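Long-range contacts in beta-lactamase-like protein (Koribacter versatilis, PDB 6B9V), which acts as a metal-dependent diphosphatase of the PhnP family, with a metallo-beta-lactamase fold, and cleaves reactive photoproducts of FAD: residues D32-R37 against L251-L256; P57-Q62 against D88-L93; L193-L198 against L256-E261. One frame throughout, in Å; residues are numbered along the deposited sequence.

Interaction 1: D32-R37 against L251-L256; sequences DPHDRR and LAHDGL
R37, H253 and D254 carry most of this contact, with H34 as the stacking partner of H253. R37 NH1 donates to A252 O at 2.9 Å, an acceptor close to the guanidinium plane, though the N-H...O angle of 149° leaves the bond bent. The extended R37 chain carries its tip to this carbonyl; NH1 also bonds S12 and NH2 bonds H238, so both terminal nitrogens are fixed. The imidazoles of H34 and H253 form an offset stack, centroids 3.7 Å apart and planes 11° from parallel. H253 CB lies over the H34 face as a CH-pi contact, 3.6 Å from the ring centroid, and chi1 of 62° turns the H253 ring into the stack. D254 sets OD2 3.5 Å from R37 CA, and its carboxylate is taken up by S12, R65 and the backbone N of L38. One water joins H34 O, R36 O and D254 N; a second donates to D254 O (2.8 Å) and also bonds H34 ND1. The 3-10 turn 33-35, in the loop between strands 2-9 and 41-46, thus meets the linker from strand 249-251 to strand 257-263, with helix 238-244 packed alongside through H238 and T241.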
loop_
_atom_site.group_PDB
_atom_site.type_symbol
_atom_site.label_atom_id
_atom_site.label_comp_id
_atom_site.label_asym_id
_atom_site.label_seq_id
_atom_site.Cartn_x
_atom_site.Cartn_y
_atom_site.Cartn_z
ATOM N N ASP A 32 -13.691 -2.991 -17.818
ATOM C CA ASP A 32 -12.871 -4.135 -18.209
ATOM C C ASP A 32 -11.916 -4.443 -17.063
ATOM O O ASP A 32 -11.104 -3.598 -16.689
ATOM C CB ASP A 32 -12.116 -3.825 -19.513
ATOM C CG ASP A 32 -11.332 -5.026 -20.070
ATOM O OD1 ASP A 32 -11.101 -6.024 -19.353
ATOM O OD2 ASP A 32 -10.922 -4.950 -21.251
ATOM N N PRO A 33 -12.009 -5.653 -16.493
ATOM C CA PRO A 33 -11.128 -6.014 -15.371
ATOM C C PRO A 33 -9.637 -5.808 -15.668
ATOM O O PRO A 33 -8.864 -5.471 -14.763
ATOM C CB PRO A 33 -11.430 -7.505 -15.153
ATOM C CG PRO A 33 -12.815 -7.681 -15.675
ATOM C CD PRO A 33 -12.962 -6.726 -16.823
ATOM N N HIS A 34 -9.225 -5.983 -16.921
ATOM C CA HIS A 34 -7.798 -5.855 -17.237
ATOM C C HIS A 34 -7.359 -4.387 -17.280
ATOM O O HIS A 34 -6.172 -4.099 -17.330
ATOM C CB HIS A 34 -7.470 -6.544 -18.571
ATOM C CG HIS A 34 -7.520 -8.049 -18.502
ATOM N ND1 HIS A 34 -7.682 -8.732 -17.323
ATOM C CD2 HIS A 34 -7.433 -8.985 -19.482
ATOM C CE1 HIS A 34 -7.691 -10.038 -17.570
ATOM N NE2 HIS A 34 -7.547 -10.213 -18.868
ATOM N N ASP A 35 -8.313 -3.461 -17.242
ATOM C CA ASP A 35 -7.966 -2.047 -17.128
ATOM C C ASP A 35 -7.751 -1.637 -15.666
ATOM O O ASP A 35 -7.428 -0.487 -15.390
ATOM C CB ASP A 35 -9.045 -1.157 -17.770
ATOM C CG ASP A 35 -8.890 -1.040 -19.286
ATOM O OD1 ASP A 35 -7.748 -1.003 -19.777
ATOM O OD2 ASP A 35 -9.921 -0.972 -19.988
ATOM N N ARG A 36 -7.955 -2.574 -14.736
ATOM C CA ARG A 36 -7.599 -2.360 -13.341
ATOM C C ARG A 36 -6.213 -2.917 -13.125
ATOM O O ARG A 36 -5.982 -4.112 -13.326
ATOM C CB ARG A 36 -8.592 -3.033 -12.388
ATOM C CG ARG A 36 -8.260 -2.854 -10.904
ATOM C CD ARG A 36 -9.225 -3.694 -10.017
ATOM N NE ARG A 36 -9.145 -3.392 -8.581
ATOM C CZ ARG A 36 -8.200 -3.864 -7.767
ATOM N NH1 ARG A 36 -7.234 -4.632 -8.251
ATOM N NH2 ARG A 36 -8.201 -3.558 -6.474
ATOM N N ARG A 37 -5.289 -2.050 -12.722
ATOM C CA ARG A 37 -3.885 -2.433 -12.646
ATOM C C ARG A 37 -3.225 -1.971 -11.344
ATOM O O ARG A 37 -3.142 -0.774 -11.081
ATOM C CB ARG A 37 -3.123 -1.846 -13.844
ATOM C CG ARG A 37 -3.756 -2.107 -15.222
ATOM C CD ARG A 37 -2.759 -1.631 -16.313
ATOM N NE ARG A 37 -3.311 -1.744 -17.658
ATOM C CZ ARG A 37 -3.270 -2.843 -18.412
ATOM N NH1 ARG A 37 -2.720 -3.962 -17.960
ATOM N NH2 ARG A 37 -3.793 -2.823 -19.631
ATOM N N LEU A 251 -0.180 -6.225 -24.252
ATOM C CA LEU A 251 -0.125 -5.700 -22.890
ATOM C C LEU A 251 -0.361 -6.843 -21.911
ATOM O O LEU A 251 -1.266 -7.668 -22.121
ATOM C CB LEU A 251 -1.184 -4.603 -22.652
ATOM C CG LEU A 251 -1.220 -3.407 -23.616
ATOM C CD1 LEU A 251 -2.310 -2.429 -23.180
ATOM C CD2 LEU A 251 0.121 -2.703 -23.657
ATOM N N ALA A 252 0.439 -6.903 -20.849
ATOM C CA ALA A 252 0.129 -7.813 -19.733
ATOM C C ALA A 252 -1.153 -7.402 -19.005
ATOM O O ALA A 252 -1.700 -6.319 -19.245
ATOM C CB ALA A 252 1.285 -7.869 -18.747
ATOM N N HIS A 253 -1.628 -8.264 -18.103
ATOM C CA HIS A 253 -2.724 -7.889 -17.208
ATOM C C HIS A 253 -2.479 -8.488 -15.826
ATOM O O HIS A 253 -1.727 -9.467 -15.685
ATOM C CB HIS A 253 -4.098 -8.345 -17.749
ATOM C CG HIS A 253 -4.240 -9.828 -17.896
ATOM N ND1 HIS A 253 -3.994 -10.490 -19.088
ATOM C CD2 HIS A 253 -4.617 -10.787 -17.014
ATOM C CE1 HIS A 253 -4.215 -11.778 -18.927
ATOM N NE2 HIS A 253 -4.593 -11.989 -17.676
ATOM N N ASP A 254 -3.078 -7.879 -14.809
ATOM C CA ASP A 254 -2.957 -8.407 -13.446
ATOM C C ASP A 254 -3.504 -9.830 -13.389
ATOM O O ASP A 254 -4.648 -10.066 -13.786
ATOM C CB ASP A 254 -3.720 -7.528 -12.440
ATOM C CG ASP A 254 -3.041 -6.188 -12.171
ATOM O OD1 ASP A 254 -2.215 -5.716 -12.991
ATOM O OD2 ASP A 254 -3.365 -5.574 -11.132
ATOM N N GLY A 255 -2.719 -10.771 -12.870
ATOM C CA GLY A 255 -3.188 -12.138 -12.734
ATOM C C GLY A 255 -2.722 -13.065 -13.849
ATOM O O GLY A 255 -2.876 -14.281 -13.761
ATOM N N LEU A 256 -2.138 -12.494 -14.895
ATOM C CA LEU A 256 -1.592 -13.300 -15.988
ATOM C C LEU A 256 -0.566 -14.318 -15.492
ATOM O O LEU A 256 0.379 -13.961 -14.791
ATOM C CB LEU A 256 -0.941 -12.394 -17.032
ATOM C CG LEU A 256 -0.232 -13.064 -18.216
ATOM C CD1 LEU A 256 -1.196 -13.914 -19.018
ATOM C CD2 LEU A 256 0.392 -11.965 -19.090
HETATM O O HOH W 1 -4.788 -5.576 -15.333
HETATM O O HOH W 2 -6.971 -8.651 -14.422
HETATM O O HOH W 3 -6.076 -5.750 -10.306
#

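Interaction 2: P57-Q62 against D88-L93; sequences PDFREQ and DDVRPL
F59 reaches from the first turn of helix 59-66 to the end of helix 87-90 and the 3-10 turn 91-93, and buries the most surface of any residue here, closely followed by D89. The side chain sets off toward 88-93, and chi1 of 174° places CG anti to the backbone N, sending the ring outward from its helix. Beyond CB and CG, CD2 is the first atom to touch, meeting D89 CB and the D89 carbonyl. CE2 makes the closest contacts: it lies 3.8 Å from D89 O, which sits at the ring edge and in its plane, and 3.7 Å from V90 CG2. That methyl stands over one face as a CH-pi contact, 27° off the ring normal, so edge and face are engaged by consecutive residues. At the tip, CZ has V90 CG2 at 4.1 Å and L93 CD1 at 4.3 Å, the latter near the ring plane, while the loop residue I71 also touches the side chain.

Beside the ring, R60 CB lies 3.8 Å from D89 OD2, but the extended R60 chain leads away to P19 O of the second subunit. D89 OD1 likewise forms a salt bridge with R39 of that subunit, whose V18 packs on R60 and whose M16 packs on D89, R91 and P92. A water ties the backbone of 57-62 to the D89 carboxylate: it accepts from R60 N at 2.9 Å, while P57 O and D89 OD2, the latter 2.5 Å from the water, lie within bonding distance and compete for its protons.

Helix 59-66 follows strand 49-53, and F59 is about 10 Å from H83, side chain to side chain. Helix 87-90 comes soon after H78, H80, D82 and H83, the HxHxDH metal-binding motif of the metallo-beta-lactamase fold.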
loop_
_atom_site.group_PDB
_atom_site.type_symbol
_atom_site.label_atom_id
_atom_site.label_comp_id
_atom_site.label_asym_id
_atom_site.label_seq_id
_atom_site.Cartn_x
_atom_site.Cartn_y
_atom_site.Cartn_z
ATOM N N PRO A 57 3.666 -0.979 -3.184
ATOM C CA PRO A 57 2.706 -0.600 -2.145
ATOM C C PRO A 57 1.445 -1.464 -2.152
ATOM O O PRO A 57 0.717 -1.448 -1.157
ATOM C CB PRO A 57 2.371 0.856 -2.489
ATOM C CG PRO A 57 2.884 1.058 -3.944
ATOM C CD PRO A 57 4.084 0.174 -4.000
ATOM N N ASP A 58 1.185 -2.197 -3.234
ATOM C CA ASP A 58 0.038 -3.116 -3.266
ATOM C C ASP A 58 0.381 -4.542 -2.849
ATOM O O ASP A 58 -0.412 -5.451 -3.061
ATOM C CB ASP A 58 -0.589 -3.138 -4.674
ATOM C CG ASP A 58 -1.092 -1.778 -5.097
ATOM O OD1 ASP A 58 -1.738 -1.101 -4.263
ATOM O OD2 ASP A 58 -0.835 -1.363 -6.253
ATOM N N PHE A 59 1.537 -4.737 -2.227
ATOM C CA PHE A 59 1.979 -6.102 -1.963
ATOM C C PHE A 59 1.004 -6.910 -1.101
ATOM O O PHE A 59 0.755 -8.069 -1.398
ATOM C CB PHE A 59 3.362 -6.135 -1.311
ATOM C CG PHE A 59 3.769 -7.527 -0.901
ATOM C CD1 PHE A 59 4.125 -8.466 -1.860
ATOM C CD2 PHE A 59 3.718 -7.914 0.427
ATOM C CE1 PHE A 59 4.451 -9.761 -1.499
ATOM C CE2 PHE A 59 4.042 -9.226 0.799
ATOM C CZ PHE A 59 4.412 -10.140 -0.162
ATOM N N ARG A 60 0.444 -6.331 -0.042
ATOM C CA ARG A 60 -0.506 -7.123 0.762
ATOM C C ARG A 60 -1.648 -7.688 -0.111
ATOM O O ARG A 60 -1.926 -8.899 -0.087
ATOM C CB ARG A 60 -1.097 -6.292 1.917
ATOM C CG ARG A 60 -2.190 -7.059 2.689
ATOM C CD ARG A 60 -2.637 -6.283 3.934
ATOM N NE ARG A 60 -3.778 -6.933 4.587
ATOM C CZ ARG A 60 -5.047 -6.782 4.230
ATOM N NH1 ARG A 60 -5.373 -5.980 3.222
ATOM N NH2 ARG A 60 -5.995 -7.447 4.887
ATOM N N GLU A 61 -2.278 -6.810 -0.899
ATOM C CA GLU A 61 -3.370 -7.208 -1.791
ATOM C C GLU A 61 -2.903 -8.270 -2.797
ATOM O O GLU A 61 -3.615 -9.244 -3.061
ATOM C CB GLU A 61 -3.939 -5.986 -2.547
ATOM C CG GLU A 61 -5.118 -6.319 -3.511
ATOM C CD GLU A 61 -5.792 -5.079 -4.175
ATOM O OE1 GLU A 61 -5.539 -3.896 -3.788
ATOM O OE2 GLU A 61 -6.612 -5.300 -5.097
ATOM N N GLN A 62 -1.716 -8.063 -3.365
ATOM C CA GLN A 62 -1.172 -8.992 -4.375
ATOM C C GLN A 62 -0.934 -10.393 -3.783
ATOM O O GLN A 62 -1.264 -11.427 -4.398
ATOM C CB GLN A 62 0.122 -8.415 -4.994
ATOM C CG GLN A 62 -0.147 -7.132 -5.847
ATOM C CD GLN A 62 1.096 -6.327 -6.243
ATOM O OE1 GLN A 62 2.068 -6.241 -5.500
ATOM N NE2 GLN A 62 1.039 -5.684 -7.427
ATOM N N ASP A 88 7.104 -3.170 4.059
ATOM C CA ASP A 88 6.461 -3.160 5.373
ATOM C C ASP A 88 5.492 -4.343 5.492
ATOM O O ASP A 88 5.428 -5.026 6.530
ATOM C CB ASP A 88 5.724 -1.825 5.592
ATOM C CG ASP A 88 4.848 -1.839 6.826
ATOM O OD1 ASP A 88 5.410 -1.902 7.936
ATOM O OD2 ASP A 88 3.605 -1.780 6.683
ATOM N N ASP A 89 4.769 -4.612 4.412
ATOM C CA ASP A 89 3.740 -5.648 4.427
ATOM C C ASP A 89 4.310 -7.033 4.202
ATOM O O ASP A 89 3.588 -8.018 4.325
ATOM C CB ASP A 89 2.659 -5.332 3.394
ATOM C CG ASP A 89 1.603 -4.388 3.961
ATOM O OD1 ASP A 89 1.246 -4.567 5.147
ATOM O OD2 ASP A 89 1.142 -3.482 3.251
ATOM N N VAL A 90 5.600 -7.118 3.890
ATOM C CA VAL A 90 6.266 -8.435 3.929
ATOM C C VAL A 90 6.460 -9.016 5.375
ATOM O O VAL A 90 6.586 -10.226 5.565
ATOM C CB VAL A 90 7.641 -8.364 3.197
ATOM C CG1 VAL A 90 8.427 -9.664 3.330
ATOM C CG2 VAL A 90 7.427 -8.032 1.721
ATOM N N ARG A 91 6.446 -8.162 6.394
ATOM C CA ARG A 91 6.778 -8.589 7.765
ATOM C C ARG A 91 6.088 -9.862 8.329
ATOM O O ARG A 91 6.763 -10.691 8.942
ATOM C CB ARG A 91 6.543 -7.406 8.716
ATOM C CG ARG A 91 7.758 -6.470 8.798
ATOM C CD ARG A 91 7.380 -4.998 8.986
ATOM N NE ARG A 91 6.356 -4.808 10.010
ATOM C CZ ARG A 91 5.889 -3.622 10.385
ATOM N NH1 ARG A 91 6.360 -2.519 9.826
ATOM N NH2 ARG A 91 4.954 -3.538 11.320
ATOM N N PRO A 92 4.772 -10.062 8.101
ATOM C CA PRO A 92 4.199 -11.286 8.688
ATOM C C PRO A 92 4.662 -12.593 8.025
ATOM O O PRO A 92 4.427 -13.667 8.581
ATOM C CB PRO A 92 2.684 -11.107 8.483
ATOM C CG PRO A 92 2.494 -9.659 8.148
ATOM C CD PRO A 92 3.740 -9.252 7.433
ATOM N N LEU A 93 5.291 -12.515 6.857
ATOM C CA LEU A 93 5.844 -13.717 6.238
ATOM C C LEU A 93 7.290 -13.968 6.659
ATOM O O LEU A 93 7.884 -14.985 6.282
ATOM C CB LEU A 93 5.774 -13.626 4.705
ATOM C CG LEU A 93 4.356 -13.601 4.128
ATOM C CD1 LEU A 93 4.398 -13.482 2.605
ATOM C CD2 LEU A 93 3.549 -14.827 4.572
HETATM O O HOH W 4 1.316 -3.637 0.782
#

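Interaction 3: L193-L198 against L256-E261; sequences LDILFL and LKLEFE
I195, F197, L258 and F260 meet between the two beta sheets of the metallo-beta-lactamase fold. Strand 195-199 belongs to one mixed sheet, and strand 257-263 is an outermost strand of the other. The axes of the short strand segments come within 9.5 Å, at 127° between their chain directions, and no hydrogen bond passes directly between them: the gap is bridged mainly by side chains, as in the sandwich core of this fold.

The apolar contacts centre on I195. Its chi1 of -64° and extended chi2 project CD1 across to the other sheet, where the methyl reaches L258 CB, the backbone O of E259 and, at 3.8 Å, F260 CB. CG2, the other branch, approaches L258 CD1 at 4.0 Å. L258 and F197 come from opposite directions, and the leucine methyl meets the phenyl at its edge, near the ring plane. The F197 ring also meets the Y228 ring and touches L7 and V9 of strand 2-9. F260 offers mainly its CB here; its ring turns away along A5 and A173.

Polar groups lie at one end of the contact. D194 OD2 comes 4.2 Å from E261 CG, and the two carboxylates are turned 73° apart, with 4.8 Å between D194 OD2 and E261 OE1. S172 OG bonds D194 OD2 and the backbone N of E261, linking the two; it may partly offset the charge on D194. E259 turns away from 193-198, its carboxylate paired with R4 of the neighbouring strand 2-9.

The tightest approach is that of I195 CD1 to L258 CB, 3.5 Å.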
loop_
_atom_site.group_PDB
_atom_site.type_symbol
_atom_site.label_atom_id
_atom_site.label_comp_id
_atom_site.label_asym_id
_atom_site.label_seq_id
_atom_site.Cartn_x
_atom_site.Cartn_y
_atom_site.Cartn_z
ATOM N N LEU A 193 14.502 -15.574 -26.093
ATOM C CA LEU A 193 13.568 -15.771 -24.972
ATOM C C LEU A 193 12.237 -16.388 -25.413
ATOM O O LEU A 193 11.795 -16.169 -26.539
ATOM C CB LEU A 193 13.289 -14.435 -24.280
ATOM C CG LEU A 193 14.497 -13.775 -23.618
ATOM C CD1 LEU A 193 14.200 -12.313 -23.306
ATOM C CD2 LEU A 193 14.891 -14.564 -22.357
ATOM N N ASP A 194 11.606 -17.151 -24.518
ATOM C CA ASP A 194 10.216 -17.571 -24.689
ATOM C C ASP A 194 9.274 -16.453 -24.245
ATOM O O ASP A 194 8.226 -16.218 -24.857
ATOM C CB ASP A 194 9.905 -18.833 -23.873
ATOM C CG ASP A 194 10.498 -20.082 -24.470
ATOM O OD1 ASP A 194 10.701 -20.115 -25.700
ATOM O OD2 ASP A 194 10.749 -21.036 -23.703
ATOM N N ILE A 195 9.671 -15.777 -23.172
ATOM C CA ILE A 195 8.864 -14.745 -22.527
ATOM C C ILE A 195 9.712 -13.511 -22.238
ATOM O O ILE A 195 10.775 -13.608 -21.608
ATOM C CB ILE A 195 8.252 -15.239 -21.200
ATOM C CG1 ILE A 195 7.275 -16.386 -21.447
ATOM C CG2 ILE A 195 7.531 -14.104 -20.480
ATOM C CD1 ILE A 195 6.725 -16.952 -20.176
ATOM N N LEU A 196 9.231 -12.349 -22.670
ATOM C CA LEU A 196 9.911 -11.086 -22.368
ATOM C C LEU A 196 8.930 -10.020 -21.869
ATOM O O LEU A 196 7.898 -9.779 -22.498
ATOM C CB LEU A 196 10.644 -10.575 -23.608
ATOM C CG LEU A 196 11.267 -9.177 -23.524
ATOM C CD1 LEU A 196 12.372 -9.136 -22.476
ATOM C CD2 LEU A 196 11.799 -8.764 -24.899
ATOM N N PHE A 197 9.240 -9.396 -20.737
ATOM C CA PHE A 197 8.461 -8.240 -20.286
ATOM C C PHE A 197 9.242 -6.960 -20.558
ATOM O O PHE A 197 10.428 -6.891 -20.262
ATOM C CB PHE A 197 8.117 -8.337 -18.795
ATOM C CG PHE A 197 6.907 -9.202 -18.508
ATOM C CD1 PHE A 197 6.974 -10.574 -18.671
ATOM C CD2 PHE A 197 5.715 -8.636 -18.064
ATOM C CE1 PHE A 197 5.865 -11.379 -18.423
ATOM C CE2 PHE A 197 4.594 -9.429 -17.816
ATOM C CZ PHE A 197 4.669 -10.802 -17.994
ATOM N N LEU A 198 8.572 -5.969 -21.142
ATOM C CA LEU A 198 9.134 -4.634 -21.342
ATOM C C LEU A 198 8.206 -3.570 -20.785
ATOM O O LEU A 198 6.994 -3.714 -20.829
ATOM C CB LEU A 198 9.368 -4.332 -22.832
ATOM C CG LEU A 198 10.299 -5.269 -23.602
ATOM C CD1 LEU A 198 10.311 -4.870 -25.097
ATOM C CD2 LEU A 198 11.705 -5.222 -23.024
ATOM N N LEU A 256 -2.138 -12.494 -14.895
ATOM C CA LEU A 256 -1.592 -13.300 -15.988
ATOM C C LEU A 256 -0.566 -14.318 -15.492
ATOM O O LEU A 256 0.379 -13.961 -14.791
ATOM C CB LEU A 256 -0.941 -12.394 -17.032
ATOM C CG LEU A 256 -0.232 -13.064 -18.216
ATOM C CD1 LEU A 256 -1.196 -13.914 -19.018
ATOM C CD2 LEU A 256 0.392 -11.965 -19.090
ATOM N N LYS A 257 -0.749 -15.582 -15.856
ATOM C CA LYS A 257 0.213 -16.616 -15.502
ATOM C C LYS A 257 0.816 -17.218 -16.768
ATOM O O LYS A 257 0.101 -17.516 -17.715
ATOM C CB LYS A 257 -0.448 -17.713 -14.643
ATOM C CG LYS A 257 -0.792 -17.240 -13.242
ATOM C CD LYS A 257 -1.341 -18.375 -12.379
ATOM C CE LYS A 257 -1.514 -17.932 -10.939
ATOM N NZ LYS A 257 -0.217 -17.828 -10.189
ATOM N N LEU A 258 2.130 -17.405 -16.763
ATOM C CA LEU A 258 2.863 -17.863 -17.932
ATOM C C LEU A 258 3.834 -18.963 -17.565
ATOM O O LEU A 258 4.551 -18.847 -16.575
ATOM C CB LEU A 258 3.630 -16.706 -18.555
ATOM C CG LEU A 258 2.803 -15.523 -19.054
ATOM C CD1 LEU A 258 3.722 -14.318 -19.325
ATOM C CD2 LEU A 258 2.029 -15.931 -20.302
ATOM N N GLU A 259 3.877 -20.016 -18.373
ATOM C CA GLU A 259 4.771 -21.136 -18.111
ATOM C C GLU A 259 6.037 -20.967 -18.927
ATOM O O GLU A 259 5.986 -20.505 -20.061
ATOM C CB GLU A 259 4.091 -22.471 -18.444
ATOM C CG GLU A 259 4.851 -23.681 -17.924
ATOM C CD GLU A 259 4.170 -24.994 -18.255
ATOM O OE1 GLU A 259 2.921 -25.015 -18.335
ATOM O OE2 GLU A 259 4.883 -26.006 -18.423
ATOM N N PHE A 260 7.181 -21.317 -18.349
ATOM C CA PHE A 260 8.439 -21.248 -19.092
ATOM C C PHE A 260 9.433 -22.253 -18.520
ATOM O O PHE A 260 9.095 -23.007 -17.616
ATOM C CB PHE A 260 9.013 -19.830 -19.084
ATOM C CG PHE A 260 9.497 -19.365 -17.745
ATOM C CD1 PHE A 260 10.857 -19.309 -17.470
ATOM C CD2 PHE A 260 8.595 -18.972 -16.764
ATOM C CE1 PHE A 260 11.310 -18.883 -16.235
ATOM C CE2 PHE A 260 9.038 -18.532 -15.529
ATOM C CZ PHE A 260 10.396 -18.481 -15.263
ATOM N N GLU A 261 10.642 -22.298 -19.067
ATOM C CA GLU A 261 11.600 -23.295 -18.618
ATOM C C GLU A 261 12.795 -22.655 -17.945
ATOM O O GLU A 261 13.202 -21.542 -18.292
ATOM C CB GLU A 261 12.058 -24.168 -19.786
ATOM C CG GLU A 261 12.722 -23.412 -20.905
ATOM C CD GLU A 261 13.252 -24.341 -21.980
ATOM O OE1 GLU A 261 12.545 -25.313 -22.325
ATOM O OE2 GLU A 261 14.377 -24.105 -22.468
#

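Interactions 1 and 3 share L256, where the linker of the first becomes the strand of the second; their centres lie 16 Å apart, and A252 CB packs on F197 CE2 at 3.8 Å. Interaction 2 is 20 Å from interaction 1 between centres, yet a salt bridge of 2.7 Å from R36 NH2 to E61 OE2 joins them, and both touch the second subunit. Interactions 2 and 3 stay about 9 Å apart at their nearest atoms. All three flank the dimanganese site at second-shell distance or beyond: side chain to side chain, R37 is about 8 Å and F197 about 9 Å from the manganese ligand H231, and F59 about 10 Å from the ligand H83. R37 is also about 8 Å from the zinc ligand H234.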